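Local coordinates for UPF0098 protein CT_736 (Chlamydia trachomatis, PDB 3N08), which is of unproven function but, as a bacterial homologue of phosphatidylethanolamine-binding proteins and of Raf kinase inhibitor protein, probably binds small anionic or phosphorylated ligands, at residues B[4-8]-B[142-146]; B[20-24]-B[98-102]; B[28-34]-B[75-81]; B[41-47]-B[114-120]; B[63-69]-B[86-92]. All coordinates share one frame; numbering follows the deposited sequence.

Contact 1: B[4-8]-B[142-146]; sequences MQLTS and ATAEL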
# COMPACT_ATOMS: atom_id res chain seq x y z
N MET B 4 5.58 0.34 1.75
CA MET B 4 5.55 -1.02 1.23
C MET B 4 4.13 -1.39 0.85
O MET B 4 3.19 -1.05 1.56
CB MET B 4 6.07 -2.00 2.28
CG MET B 4 6.15 -3.45 1.80
SD MET B 4 6.99 -4.60 2.95
CE MET B 4 5.82 -4.63 4.30
N GLN B 5 4.00 -2.13 -0.24
CA GLN B 5 2.72 -2.58 -0.77
C GLN B 5 2.68 -4.09 -0.85
O GLN B 5 3.70 -4.76 -1.13
CB GLN B 5 2.55 -2.06 -2.17
CG GLN B 5 2.60 -0.58 -2.30
CD GLN B 5 2.23 -0.16 -3.70
OE1 GLN B 5 1.16 -0.52 -4.19
NE2 GLN B 5 3.12 0.53 -4.37
N LEU B 6 1.47 -4.62 -0.65
CA LEU B 6 1.17 -6.02 -0.91
C LEU B 6 -0.09 -6.03 -1.74
O LEU B 6 -1.15 -5.55 -1.30
CB LEU B 6 0.96 -6.77 0.39
CG LEU B 6 0.58 -8.23 0.19
CD1 LEU B 6 1.69 -9.01 -0.47
CD2 LEU B 6 0.15 -8.87 1.49
N THR B 7 0.02 -6.53 -2.96
CA THR B 7 -1.09 -6.53 -3.91
C THR B 7 -1.19 -7.89 -4.58
O THR B 7 -0.31 -8.73 -4.42
CB THR B 7 -0.95 -5.43 -4.96
OG1 THR B 7 0.28 -5.61 -5.68
CG2 THR B 7 -0.98 -4.06 -4.31
N SER B 8 -2.26 -8.09 -5.33
CA SER B 8 -2.45 -9.28 -6.12
C SER B 8 -3.03 -8.92 -7.47
O SER B 8 -3.97 -8.12 -7.56
CB SER B 8 -3.38 -10.27 -5.41
OG SER B 8 -3.62 -11.39 -6.24
N ALA B 142 8.25 -2.30 8.66
CA ALA B 142 7.10 -1.85 7.87
C ALA B 142 6.11 -2.98 7.75
O ALA B 142 6.48 -4.15 7.87
CB ALA B 142 7.56 -1.41 6.48
N THR B 143 4.87 -2.62 7.46
CA THR B 143 3.84 -3.60 7.23
C THR B 143 3.02 -3.17 6.03
O THR B 143 3.09 -2.01 5.59
CB THR B 143 2.97 -3.75 8.49
OG1 THR B 143 2.15 -4.93 8.42
CG2 THR B 143 2.13 -2.51 8.70
N ALA B 144 2.29 -4.12 5.47
CA ALA B 144 1.31 -3.86 4.44
C ALA B 144 0.18 -4.86 4.55
O ALA B 144 0.32 -5.91 5.19
CB ALA B 144 1.95 -3.91 3.07
N GLU B 145 -0.96 -4.54 3.96
CA GLU B 145 -2.16 -5.36 4.12
C GLU B 145 -2.93 -5.43 2.82
O GLU B 145 -3.08 -4.41 2.14
CB GLU B 145 -3.06 -4.76 5.20
CG GLU B 145 -4.44 -5.40 5.37
CD GLU B 145 -5.33 -4.66 6.40
OE1 GLU B 145 -4.86 -4.40 7.53
OE2 GLU B 145 -6.47 -4.35 6.06
N LEU B 146 -3.43 -6.61 2.50
CA LEU B 146 -4.35 -6.84 1.41
C LEU B 146 -5.50 -7.67 1.97
O LEU B 146 -5.31 -8.44 2.89
CB LEU B 146 -3.63 -7.59 0.28
CG LEU B 146 -4.50 -8.04 -0.89
CD1 LEU B 146 -5.07 -6.86 -1.70
CD2 LEU B 146 -3.66 -8.93 -1.81
O HOH W 1 2.34 0.01 4.21
O HOH W 2 -2.82 -3.89 -0.30
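Met4 lays its terminal methyl over the backbone of strand 140-150: CE rests 3.6 Å from Thr143 C and close to the Ala142 carbonyl oxygen, with Ala144 CB at its flank. The chain runs out straight, CG anti to the backbone N (chi1 -177°), and then bends at chi3, which turns CE onto the opposing strand. Ala144 CB, in turn, fits between the two inward-facing residues of segment 4-8, lying 3.5 Å from Met4 O and 4.0 Å from Leu6 CB. Further along, Leu6 and Leu146 meet at about a right angle, Leu6 CD2 touching Leu146 CB, while Leu146 CD2 reaches Ser8 CB at 3.9 Å. No direct hydrogen bond joins the segments. Two waters span the gap instead: one donates to Met4 O and Thr143 O, the other to Leu6 O and Glu145 O. Leu6 and Met4 also pack on Leu46 and Leu44, and Thr143 N is bonded to Asp137 of the second subunit. With axes 5.7 Å apart and 23° from parallel, strand 5-7 of the small antiparallel sheet packs its inward side chains on strand 140-150 of the large mixed sheet, the two-sheet packing of a beta-sandwich, with water linking the backbones.

Contact 2: B[20-24]-B[98-102]; sequences KYSCQ and YCPPC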
# COMPACT_ATOMS: atom_id res chain seq x y z
N LYS B 20 -10.47 -20.18 -8.37
CA LYS B 20 -9.29 -21.02 -8.55
C LYS B 20 -8.47 -21.18 -7.25
O LYS B 20 -7.80 -22.19 -7.04
CB LYS B 20 -8.43 -20.34 -9.63
CG LYS B 20 -7.14 -21.01 -10.02
CD LYS B 20 -6.41 -20.09 -11.01
CE LYS B 20 -5.25 -20.77 -11.70
NZ LYS B 20 -5.68 -21.64 -12.82
N TYR B 21 -8.49 -20.17 -6.39
CA TYR B 21 -7.65 -20.16 -5.18
C TYR B 21 -8.41 -20.66 -3.96
O TYR B 21 -7.85 -20.72 -2.86
CB TYR B 21 -7.10 -18.75 -4.94
CG TYR B 21 -6.48 -18.20 -6.20
CD1 TYR B 21 -5.39 -18.82 -6.80
CD2 TYR B 21 -7.02 -17.10 -6.83
CE1 TYR B 21 -4.85 -18.33 -7.99
CE2 TYR B 21 -6.52 -16.62 -8.01
CZ TYR B 21 -5.41 -17.23 -8.58
OH TYR B 21 -4.88 -16.73 -9.76
N SER B 22 -9.67 -21.06 -4.16
CA SER B 22 -10.51 -21.58 -3.10
C SER B 22 -10.65 -23.10 -3.19
O SER B 22 -10.20 -23.71 -4.14
CB SER B 22 -11.92 -20.96 -3.20
OG SER B 22 -12.68 -21.59 -4.22
N CYS B 23 -11.34 -23.69 -2.23
CA CYS B 23 -11.61 -25.10 -2.28
C CYS B 23 -12.54 -25.47 -3.42
O CYS B 23 -12.63 -26.64 -3.74
CB CYS B 23 -12.25 -25.53 -0.97
SG CYS B 23 -13.92 -24.90 -0.76
N GLN B 24 -13.24 -24.50 -4.01
CA GLN B 24 -14.11 -24.78 -5.16
C GLN B 24 -13.38 -24.87 -6.49
O GLN B 24 -13.97 -25.29 -7.49
CB GLN B 24 -15.21 -23.74 -5.30
CG GLN B 24 -16.15 -23.71 -4.14
CD GLN B 24 -17.38 -22.85 -4.40
OE1 GLN B 24 -17.28 -21.62 -4.56
NE2 GLN B 24 -18.55 -23.47 -4.45
N TYR B 98 -0.26 -23.59 2.63
CA TYR B 98 -1.48 -22.89 2.29
C TYR B 98 -2.69 -23.76 2.39
O TYR B 98 -2.71 -24.89 1.90
CB TYR B 98 -1.36 -22.37 0.85
CG TYR B 98 -2.57 -21.65 0.28
CD1 TYR B 98 -2.86 -20.35 0.66
CD2 TYR B 98 -3.40 -22.26 -0.64
CE1 TYR B 98 -3.94 -19.67 0.14
CE2 TYR B 98 -4.49 -21.58 -1.17
CZ TYR B 98 -4.75 -20.29 -0.79
OH TYR B 98 -5.81 -19.59 -1.31
N CYS B 99 -3.71 -23.16 2.99
CA CYS B 99 -5.05 -23.72 3.12
C CYS B 99 -5.99 -22.81 2.37
O CYS B 99 -6.08 -21.64 2.70
CB CYS B 99 -5.44 -23.73 4.60
SG CYS B 99 -7.04 -24.44 4.98
N PRO B 100 -6.70 -23.31 1.35
CA PRO B 100 -7.54 -22.37 0.61
C PRO B 100 -8.79 -21.94 1.38
O PRO B 100 -9.31 -22.69 2.21
CB PRO B 100 -7.97 -23.17 -0.63
CG PRO B 100 -7.89 -24.55 -0.22
CD PRO B 100 -6.73 -24.65 0.76
N PRO B 101 -9.30 -20.75 1.08
CA PRO B 101 -10.64 -20.40 1.54
C PRO B 101 -11.66 -21.49 1.22
O PRO B 101 -11.70 -22.00 0.11
CB PRO B 101 -10.95 -19.14 0.74
CG PRO B 101 -9.60 -18.50 0.55
CD PRO B 101 -8.68 -19.67 0.28
N CYS B 102 -12.50 -21.81 2.20
CA CYS B 102 -13.61 -22.73 1.98
C CYS B 102 -14.70 -22.39 2.99
O CYS B 102 -15.04 -23.19 3.87
CB CYS B 102 -13.12 -24.18 2.06
SG CYS B 102 -14.23 -25.36 1.22
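Cys23 is met by Cys102 at both of its side-chain atoms. CB comes within 3.4 Å of Cys102 CB, closer than ordinary carbon packing because the covalent link pulls the two together, and SG is joined to Cys102 SG at 2.1 Å with a chi3 of 71°. Cys23 SG stands between the residue's own N and carbonyl carbon (chi1 69°), which directs it at the partner loop. The backbone beside it is tied as well: Cys23 N donates to Pro101 O at 2.9 Å, nearly in line with the carbonyl bond. At the other end Tyr98 OH donates a hydrogen bond to Tyr21 O at 2.8 Å, the oxygen lying at the edge of the phenol ring and near its plane. Between these two bonds Pro100 CB sits 3.3 Å from the same Tyr21 O. Ser22 OG accepts from Gln24 N in an ST turn and also bonds to Lys19. A disulfide, a main-chain bond and a phenol bond thus tie two loop regions, and the covalent link would be expected to limit how far they can separate.

Contact 3: B[28-34]-B[75-81]; sequences ISPPLSF and VSNLAEG
One of the two strand pairs of a three-stranded antiparallel sheet is formed here, strand 32-35 being the central strand and 77-78 an outermost one. Leu32 and Leu78 form a hydrogen-bonded pair, Leu78 N to Leu32 O at 2.8 Å and Leu32 N to Leu78 O at 2.9 Å; Phe34 N then bonds Ser76 O almost straight, at 174°. The Phe34 ring turns its edge to two neighbours: Ser76 O lies in the ring plane, 3.6 Å from Phe34 CD1, and Leu78 CD1 is 4.1 Å from Phe34 CE1. Val75 CG1 meets Phe34 CD1 obliquely. In this sandwich the face bearing Leu32 and Leu78 is turned to the larger sheet, where Leu32 touches Leu46 and Phe112. Beyond Pro31 the strand pairing gives way to a looser link: Gly81 N donates to Ser29 O at 2.9 Å and weakly to Ser29 OG, and a water joins Ser29 OG, Pro30 O and Ala79 O. Ile28 CD1 lies 3.8 Å from Glu80 CG, against the extended chain whose carboxylate is bonded to Tyr21 OH.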
# COMPACT_ATOMS: atom_id res chain seq x y z
N ILE B 28 -5.04 -23.54 -5.25
CA ILE B 28 -3.64 -23.15 -5.14
C ILE B 28 -3.51 -21.75 -4.55
O ILE B 28 -4.47 -20.96 -4.51
CB ILE B 28 -2.92 -23.24 -6.51
CG1 ILE B 28 -3.48 -22.19 -7.47
CG2 ILE B 28 -3.04 -24.66 -7.11
CD1 ILE B 28 -2.80 -22.17 -8.84
N SER B 29 -2.32 -21.44 -4.06
CA SER B 29 -2.06 -20.14 -3.45
C SER B 29 -2.19 -19.03 -4.50
O SER B 29 -1.82 -19.22 -5.66
CB SER B 29 -0.69 -20.14 -2.77
OG SER B 29 0.35 -20.27 -3.74
N PRO B 30 -2.78 -17.89 -4.12
CA PRO B 30 -2.98 -16.80 -5.08
C PRO B 30 -1.68 -16.06 -5.36
O PRO B 30 -0.76 -16.07 -4.52
CB PRO B 30 -3.95 -15.87 -4.33
CG PRO B 30 -3.59 -16.10 -2.86
CD PRO B 30 -3.27 -17.57 -2.77
N PRO B 31 -1.61 -15.41 -6.53
CA PRO B 31 -0.44 -14.58 -6.83
C PRO B 31 -0.39 -13.37 -5.91
O PRO B 31 -1.42 -12.77 -5.59
CB PRO B 31 -0.66 -14.16 -8.28
CG PRO B 31 -2.15 -14.15 -8.42
CD PRO B 31 -2.67 -15.26 -7.53
N LEU B 32 0.79 -13.03 -5.43
CA LEU B 32 0.98 -11.85 -4.59
C LEU B 32 2.23 -11.13 -5.02
O LEU B 32 3.20 -11.74 -5.45
CB LEU B 32 1.16 -12.28 -3.14
CG LEU B 32 -0.05 -12.99 -2.52
CD1 LEU B 32 0.36 -13.60 -1.18
CD2 LEU B 32 -1.18 -11.99 -2.31
N SER B 33 2.20 -9.81 -4.88
CA SER B 33 3.34 -8.94 -5.22
C SER B 33 3.70 -8.06 -4.05
O SER B 33 2.83 -7.44 -3.41
CB SER B 33 3.00 -8.02 -6.38
OG SER B 33 2.79 -8.77 -7.57
N PHE B 34 4.98 -8.00 -3.76
CA PHE B 34 5.54 -7.14 -2.74
C PHE B 34 6.27 -6.01 -3.45
O PHE B 34 7.03 -6.27 -4.40
CB PHE B 34 6.54 -7.91 -1.87
CG PHE B 34 5.95 -9.10 -1.17
CD1 PHE B 34 5.77 -10.31 -1.83
CD2 PHE B 34 5.57 -9.03 0.16
CE1 PHE B 34 5.23 -11.41 -1.18
CE2 PHE B 34 5.06 -10.13 0.82
CZ PHE B 34 4.88 -11.32 0.15
N VAL B 75 11.98 -10.54 -3.26
CA VAL B 75 11.26 -11.63 -3.92
C VAL B 75 10.31 -11.13 -5.01
O VAL B 75 10.07 -11.80 -6.01
CB VAL B 75 10.52 -12.51 -2.89
CG1 VAL B 75 9.35 -11.78 -2.27
CG2 VAL B 75 10.05 -13.82 -3.54
N SER B 76 9.81 -9.93 -4.82
CA SER B 76 8.90 -9.27 -5.78
C SER B 76 7.56 -10.00 -5.94
O SER B 76 6.58 -9.66 -5.29
CB SER B 76 9.58 -9.07 -7.14
OG SER B 76 8.92 -8.08 -7.90
N ASN B 77 7.49 -11.02 -6.79
CA ASN B 77 6.24 -11.76 -6.95
C ASN B 77 6.31 -13.18 -6.37
O ASN B 77 7.38 -13.81 -6.36
CB ASN B 77 5.84 -11.77 -8.43
CG ASN B 77 4.56 -12.55 -8.70
OD1 ASN B 77 3.45 -12.15 -8.30
ND2 ASN B 77 4.69 -13.66 -9.41
N LEU B 78 5.19 -13.64 -5.85
CA LEU B 78 4.93 -15.06 -5.71
C LEU B 78 3.84 -15.40 -6.73
O LEU B 78 2.72 -14.90 -6.63
CB LEU B 78 4.44 -15.40 -4.31
CG LEU B 78 5.41 -15.10 -3.16
CD1 LEU B 78 4.75 -15.39 -1.83
CD2 LEU B 78 6.70 -15.91 -3.31
N ALA B 79 4.18 -16.23 -7.70
CA ALA B 79 3.22 -16.63 -8.69
C ALA B 79 2.22 -17.61 -8.08
O ALA B 79 2.46 -18.17 -7.00
CB ALA B 79 3.91 -17.27 -9.88
N GLU B 80 1.09 -17.79 -8.73
CA GLU B 80 0.06 -18.67 -8.19
C GLU B 80 0.64 -20.07 -8.04
O GLU B 80 1.34 -20.56 -8.92
CB GLU B 80 -1.19 -18.67 -9.08
CG GLU B 80 -0.97 -19.24 -10.47
CD GLU B 80 -2.24 -19.25 -11.32
OE1 GLU B 80 -3.18 -18.48 -11.03
OE2 GLU B 80 -2.27 -20.05 -12.29
N GLY B 81 0.39 -20.69 -6.89
CA GLY B 81 0.85 -22.04 -6.63
C GLY B 81 2.36 -22.22 -6.72
O GLY B 81 2.86 -23.33 -6.82
O HOH W 3 1.32 -17.84 -4.38
O HOH W 4 6.38 -6.54 -7.33

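Contact 4: B[41-47]-B[114-120]; sequences AKSLVLI and AYALDVV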
# COMPACT_ATOMS: atom_id res chain seq x y z
N ALA B 41 15.34 -3.75 4.90
CA ALA B 41 14.77 -5.06 5.15
C ALA B 41 15.74 -6.18 4.80
O ALA B 41 16.39 -6.15 3.75
CB ALA B 41 13.46 -5.22 4.35
N LYS B 42 15.85 -7.15 5.69
CA LYS B 42 16.60 -8.37 5.39
C LYS B 42 15.72 -9.59 5.10
O LYS B 42 16.19 -10.58 4.57
CB LYS B 42 17.57 -8.71 6.52
CG LYS B 42 18.63 -7.65 6.71
CD LYS B 42 19.71 -8.07 7.68
CE LYS B 42 20.66 -6.92 7.99
NZ LYS B 42 21.75 -7.32 8.91
N SER B 43 14.43 -9.49 5.43
CA SER B 43 13.50 -10.58 5.14
C SER B 43 12.09 -10.04 5.15
O SER B 43 11.83 -8.95 5.68
CB SER B 43 13.64 -11.71 6.17
OG SER B 43 13.20 -11.32 7.46
N LEU B 44 11.19 -10.85 4.57
CA LEU B 44 9.76 -10.59 4.59
C LEU B 44 9.02 -11.76 5.22
O LEU B 44 9.43 -12.91 5.15
CB LEU B 44 9.22 -10.39 3.17
CG LEU B 44 9.67 -9.14 2.41
CD1 LEU B 44 9.29 -9.21 0.93
CD2 LEU B 44 9.07 -7.90 3.06
N VAL B 45 7.88 -11.42 5.81
CA VAL B 45 6.94 -12.36 6.41
C VAL B 45 5.55 -12.14 5.83
O VAL B 45 5.15 -10.99 5.61
CB VAL B 45 6.87 -12.12 7.93
CG1 VAL B 45 5.84 -13.03 8.58
CG2 VAL B 45 8.26 -12.28 8.55
N LEU B 46 4.84 -13.23 5.60
CA LEU B 46 3.44 -13.20 5.16
C LEU B 46 2.57 -14.02 6.10
O LEU B 46 2.90 -15.16 6.39
CB LEU B 46 3.37 -13.75 3.73
CG LEU B 46 1.95 -13.88 3.16
CD1 LEU B 46 1.32 -12.56 2.88
CD2 LEU B 46 1.92 -14.74 1.91
N ILE B 47 1.47 -13.44 6.58
CA ILE B 47 0.49 -14.16 7.39
C ILE B 47 -0.88 -13.93 6.75
O ILE B 47 -1.27 -12.80 6.54
CB ILE B 47 0.49 -13.70 8.85
CG1 ILE B 47 1.86 -13.91 9.47
CG2 ILE B 47 -0.61 -14.43 9.65
CD1 ILE B 47 2.00 -13.35 10.88
N ALA B 114 1.75 -8.44 5.28
CA ALA B 114 3.17 -8.53 5.02
C ALA B 114 3.93 -7.70 6.06
O ALA B 114 3.49 -6.61 6.47
CB ALA B 114 3.50 -8.03 3.63
N TYR B 115 5.08 -8.21 6.46
CA TYR B 115 5.96 -7.54 7.40
C TYR B 115 7.37 -7.56 6.83
O TYR B 115 7.86 -8.61 6.47
CB TYR B 115 5.96 -8.27 8.77
CG TYR B 115 4.59 -8.54 9.34
CD1 TYR B 115 3.87 -9.65 8.94
CD2 TYR B 115 4.02 -7.72 10.29
CE1 TYR B 115 2.62 -9.93 9.47
CE2 TYR B 115 2.75 -8.01 10.82
CZ TYR B 115 2.07 -9.11 10.40
OH TYR B 115 0.82 -9.43 10.91
N ALA B 116 8.02 -6.40 6.81
CA ALA B 116 9.44 -6.32 6.48
C ALA B 116 10.21 -6.28 7.79
O ALA B 116 9.91 -5.47 8.68
CB ALA B 116 9.74 -5.06 5.67
N LEU B 117 11.21 -7.15 7.91
CA LEU B 117 12.06 -7.22 9.10
C LEU B 117 13.48 -6.78 8.79
O LEU B 117 13.96 -6.97 7.67
CB LEU B 117 12.12 -8.65 9.64
CG LEU B 117 10.85 -9.44 9.82
CD1 LEU B 117 11.19 -10.75 10.52
CD2 LEU B 117 9.84 -8.67 10.63
N ASP B 118 14.17 -6.23 9.80
CA ASP B 118 15.58 -5.90 9.65
C ASP B 118 16.53 -7.02 10.09
O ASP B 118 17.71 -6.77 10.35
CB ASP B 118 15.90 -4.61 10.41
CG ASP B 118 15.61 -4.73 11.89
OD1 ASP B 118 15.38 -5.84 12.43
OD2 ASP B 118 15.68 -3.68 12.57
N VAL B 119 16.02 -8.24 10.16
CA VAL B 119 16.80 -9.40 10.49
C VAL B 119 16.25 -10.58 9.69
O VAL B 119 15.12 -10.53 9.17
CB VAL B 119 16.74 -9.78 11.99
CG1 VAL B 119 17.25 -8.63 12.88
CG2 VAL B 119 15.35 -10.22 12.40
N VAL B 120 17.07 -11.61 9.60
CA VAL B 120 16.65 -12.94 9.17
C VAL B 120 16.38 -13.74 10.44
O VAL B 120 17.23 -13.81 11.34
CB VAL B 120 17.75 -13.60 8.31
CG1 VAL B 120 17.38 -15.02 7.97
CG2 VAL B 120 18.02 -12.79 7.04
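Tyr115 and Val45 face each other as a hydrogen-bonded pair of the large mixed sheet, where strands 43-50 and 108-117 run antiparallel with axes 4.7 Å apart. Their side chains cross at a slant: Val45 CG1 approaches Tyr115 CD1 at 3.9 Å, and the ring continues along the strand until CE1 meets Ile47 CD1 at 3.8 Å. Tyr115 CG stands anti to its carbonyl carbon (chi1 -51°), which carries the phenol toward Ile47. The other branch of Val45 turns the opposite way along the strand, CG2 resting 3.8 Å from Leu117 CD1. Helix 129-136 covers this apolar row, Leu132 touching Val45 and Ile47 and Met136 touching Val45 and Tyr115. On the face of Leu44 and Ala116 fewer side-chain atoms meet between these two segments: Ala116 CB touches both Leu44 CD2 and Ala41 CB, with Met4 nearby. Reciprocal backbone bonds join Val45 and Tyr115. Toward the end of the pairing Lys42 and Ser43 both face Leu117 in a classic beta bulge. Leu117 O takes a short bond from Lys42 N and a weak one from Ser43 N, while Leu117 N donates to Ser43 O almost straight (177°). The extended Lys42 chain runs alongside the Asp118 carbonyl, with CD the nearest carbon. Ser43 is buried, yet its hydroxyl is satisfied across the strands: OG donates in the carbonyl plane to Val119 O at 2.7 Å.

Contact 5: B[63-69]-B[86-92]; sequences WIHWIVY and AVQGLNT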
# COMPACT_ATOMS: atom_id res chain seq x y z
N TRP B 63 -8.78 -17.99 12.00
CA TRP B 63 -8.16 -19.15 11.38
C TRP B 63 -7.00 -18.72 10.46
O TRP B 63 -7.20 -17.91 9.54
CB TRP B 63 -9.20 -19.92 10.57
CG TRP B 63 -8.79 -21.33 10.27
CD1 TRP B 63 -8.01 -21.77 9.25
CD2 TRP B 63 -9.19 -22.47 11.02
NE1 TRP B 63 -7.87 -23.15 9.33
CE2 TRP B 63 -8.60 -23.59 10.40
CE3 TRP B 63 -9.99 -22.66 12.15
CZ2 TRP B 63 -8.78 -24.88 10.89
CZ3 TRP B 63 -10.16 -23.93 12.63
CH2 TRP B 63 -9.56 -25.03 12.00
N ILE B 64 -5.81 -19.25 10.73
CA ILE B 64 -4.63 -18.92 9.93
C ILE B 64 -4.56 -19.85 8.74
O ILE B 64 -4.56 -21.09 8.89
CB ILE B 64 -3.34 -19.07 10.78
CG1 ILE B 64 -3.37 -18.19 12.02
CG2 ILE B 64 -2.13 -18.79 9.91
CD1 ILE B 64 -3.85 -16.79 11.83
N HIS B 65 -4.57 -19.26 7.56
CA HIS B 65 -4.53 -19.99 6.32
C HIS B 65 -3.14 -20.18 5.72
O HIS B 65 -2.95 -21.08 4.93
CB HIS B 65 -5.48 -19.34 5.28
CG HIS B 65 -6.92 -19.64 5.54
ND1 HIS B 65 -7.62 -20.58 4.81
CD2 HIS B 65 -7.75 -19.25 6.53
CE1 HIS B 65 -8.84 -20.70 5.29
NE2 HIS B 65 -8.95 -19.90 6.34
N TRP B 66 -2.19 -19.33 6.07
CA TRP B 66 -0.85 -19.42 5.50
C TRP B 66 0.12 -18.62 6.34
O TRP B 66 -0.17 -17.47 6.68
CB TRP B 66 -0.85 -18.88 4.06
CG TRP B 66 0.24 -19.40 3.15
CD1 TRP B 66 1.09 -20.44 3.38
CD2 TRP B 66 0.53 -18.91 1.83
NE1 TRP B 66 1.91 -20.61 2.27
CE2 TRP B 66 1.58 -19.69 1.32
CE3 TRP B 66 0.00 -17.88 1.05
CZ2 TRP B 66 2.13 -19.46 0.04
CZ3 TRP B 66 0.54 -17.67 -0.22
CH2 TRP B 66 1.59 -18.45 -0.71
N ILE B 67 1.29 -19.20 6.59
CA ILE B 67 2.42 -18.50 7.16
C ILE B 67 3.64 -18.76 6.30
O ILE B 67 4.00 -19.93 6.03
CB ILE B 67 2.69 -19.02 8.59
CG1 ILE B 67 1.55 -18.62 9.52
CG2 ILE B 67 4.04 -18.50 9.10
CD1 ILE B 67 1.74 -19.07 10.96
N VAL B 68 4.32 -17.68 5.96
CA VAL B 68 5.60 -17.76 5.27
C VAL B 68 6.55 -16.76 5.92
O VAL B 68 6.18 -15.62 6.14
CB VAL B 68 5.49 -17.41 3.77
CG1 VAL B 68 6.83 -17.57 3.08
CG2 VAL B 68 4.45 -18.28 3.10
N TYR B 69 7.77 -17.16 6.22
CA TYR B 69 8.73 -16.21 6.74
C TYR B 69 10.11 -16.45 6.14
O TYR B 69 10.35 -17.48 5.51
CB TYR B 69 8.75 -16.21 8.28
CG TYR B 69 9.43 -17.39 8.93
CD1 TYR B 69 8.74 -18.55 9.22
CD2 TYR B 69 10.77 -17.30 9.29
CE1 TYR B 69 9.37 -19.62 9.84
CE2 TYR B 69 11.40 -18.36 9.90
CZ TYR B 69 10.70 -19.50 10.17
OH TYR B 69 11.37 -20.53 10.78
N ALA B 86 11.48 -20.02 0.91
CA ALA B 86 11.38 -19.41 2.23
C ALA B 86 10.83 -20.50 3.14
O ALA B 86 10.67 -21.64 2.72
CB ALA B 86 10.42 -18.21 2.19
N VAL B 87 10.52 -20.17 4.38
CA VAL B 87 10.05 -21.16 5.34
C VAL B 87 8.55 -21.03 5.46
O VAL B 87 8.02 -19.93 5.62
CB VAL B 87 10.69 -20.94 6.73
CG1 VAL B 87 10.28 -22.05 7.67
CG2 VAL B 87 12.22 -20.85 6.60
N GLN B 88 7.85 -22.15 5.38
CA GLN B 88 6.41 -22.14 5.63
C GLN B 88 6.11 -22.63 7.03
O GLN B 88 6.73 -23.57 7.54
CB GLN B 88 5.66 -22.94 4.57
CG GLN B 88 5.80 -22.28 3.19
CD GLN B 88 5.02 -22.97 2.10
OE1 GLN B 88 3.80 -22.82 1.99
NE2 GLN B 88 5.72 -23.71 1.24
N GLY B 89 5.18 -21.94 7.67
CA GLY B 89 4.77 -22.27 9.03
C GLY B 89 3.48 -23.07 9.01
O GLY B 89 3.02 -23.51 7.95
N LEU B 90 2.91 -23.24 10.19
CA LEU B 90 1.71 -24.04 10.35
C LEU B 90 0.47 -23.21 10.26
O LEU B 90 0.38 -22.14 10.85
CB LEU B 90 1.73 -24.72 11.71
CG LEU B 90 2.91 -25.67 11.93
CD1 LEU B 90 2.79 -26.27 13.32
CD2 LEU B 90 3.01 -26.76 10.87
N ASN B 91 -0.51 -23.72 9.53
CA ASN B 91 -1.82 -23.12 9.51
C ASN B 91 -2.62 -23.65 10.71
O ASN B 91 -2.13 -24.46 11.49
CB ASN B 91 -2.49 -23.37 8.17
CG ASN B 91 -2.69 -24.84 7.88
OD1 ASN B 91 -3.08 -25.61 8.76
ND2 ASN B 91 -2.43 -25.25 6.63
N THR B 92 -3.85 -23.20 10.88
CA THR B 92 -4.61 -23.53 12.09
C THR B 92 -5.06 -24.98 12.08
O THR B 92 -5.39 -25.56 13.14
CB THR B 92 -5.77 -22.53 12.27
OG1 THR B 92 -5.21 -21.25 12.51
CG2 THR B 92 -6.66 -22.92 13.46
O HOH W 5 1.01 -22.05 6.57
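Thr92 OG1 accepts from Ile64 N at 2.7 Å, the shortest polar bond joining the segments, and Thr92 N returns a bond to Ile64 O. The same threonine serves a second purpose: with CG2 anti to the backbone N and OG1 on the other branch, its methyl lies over the face of Trp63, 3.5 Å from the centroid of the six-membered ring and 8° off the normal, a CH-pi contact. A matching one closes the far end, where Val87 CB stands over the Tyr69 ring toward its rim and CG1 comes 3.4 Å from Tyr69 CE1. Between them Trp66 NE1 donates to Gln88 OE1 at 2.9 Å and 171°. The oxygen lies in the indole plane, although the indole and amide planes are 68° apart, and Val68 CG2 lies over one face of the indole, toward its rim. Ile67 side-chain carbons pack on the backbone of Gly89, where CA is 3.8 Å from Ile67 CG2. Gly89 N bonds Ile67 O from above the carbonyl plane, and a water links Ile67 N to Gly89 O where direct pairing lapses. Tyr69 and Val87 restore it with reciprocal backbone bonds. On the other flank, His65 and Trp66 both face Val48 of strand 43-50 in a classic beta bulge, and His65 is bonded to Cys99. Strand 87-88 is the outermost strand of the mixed sheet, antiparallel to 63-71, and side-chain and water bonds continue the link past it.

Overall arrangement
From the N terminus, segment 4-8 packs against 142-146 near the far end of the chain, so contact 1 closes a loop holding all the others. Contact 2 joins 20-24 to 98-102 and encloses contacts 3 and 5; contact 4, linking 41-47 to 114-120, crosses it and also encloses contact 5. Contacts 3 and 5 cross each other, as do 3 and 4. Contact 3 belongs to the small antiparallel sheet, contacts 4 and 5 to the large mixed one, and contact 1 bridges the two. Contact 2 fastens loops; its centre is about 21 Å from that of contact 1, and the two lie on opposite sides of the chain's centre.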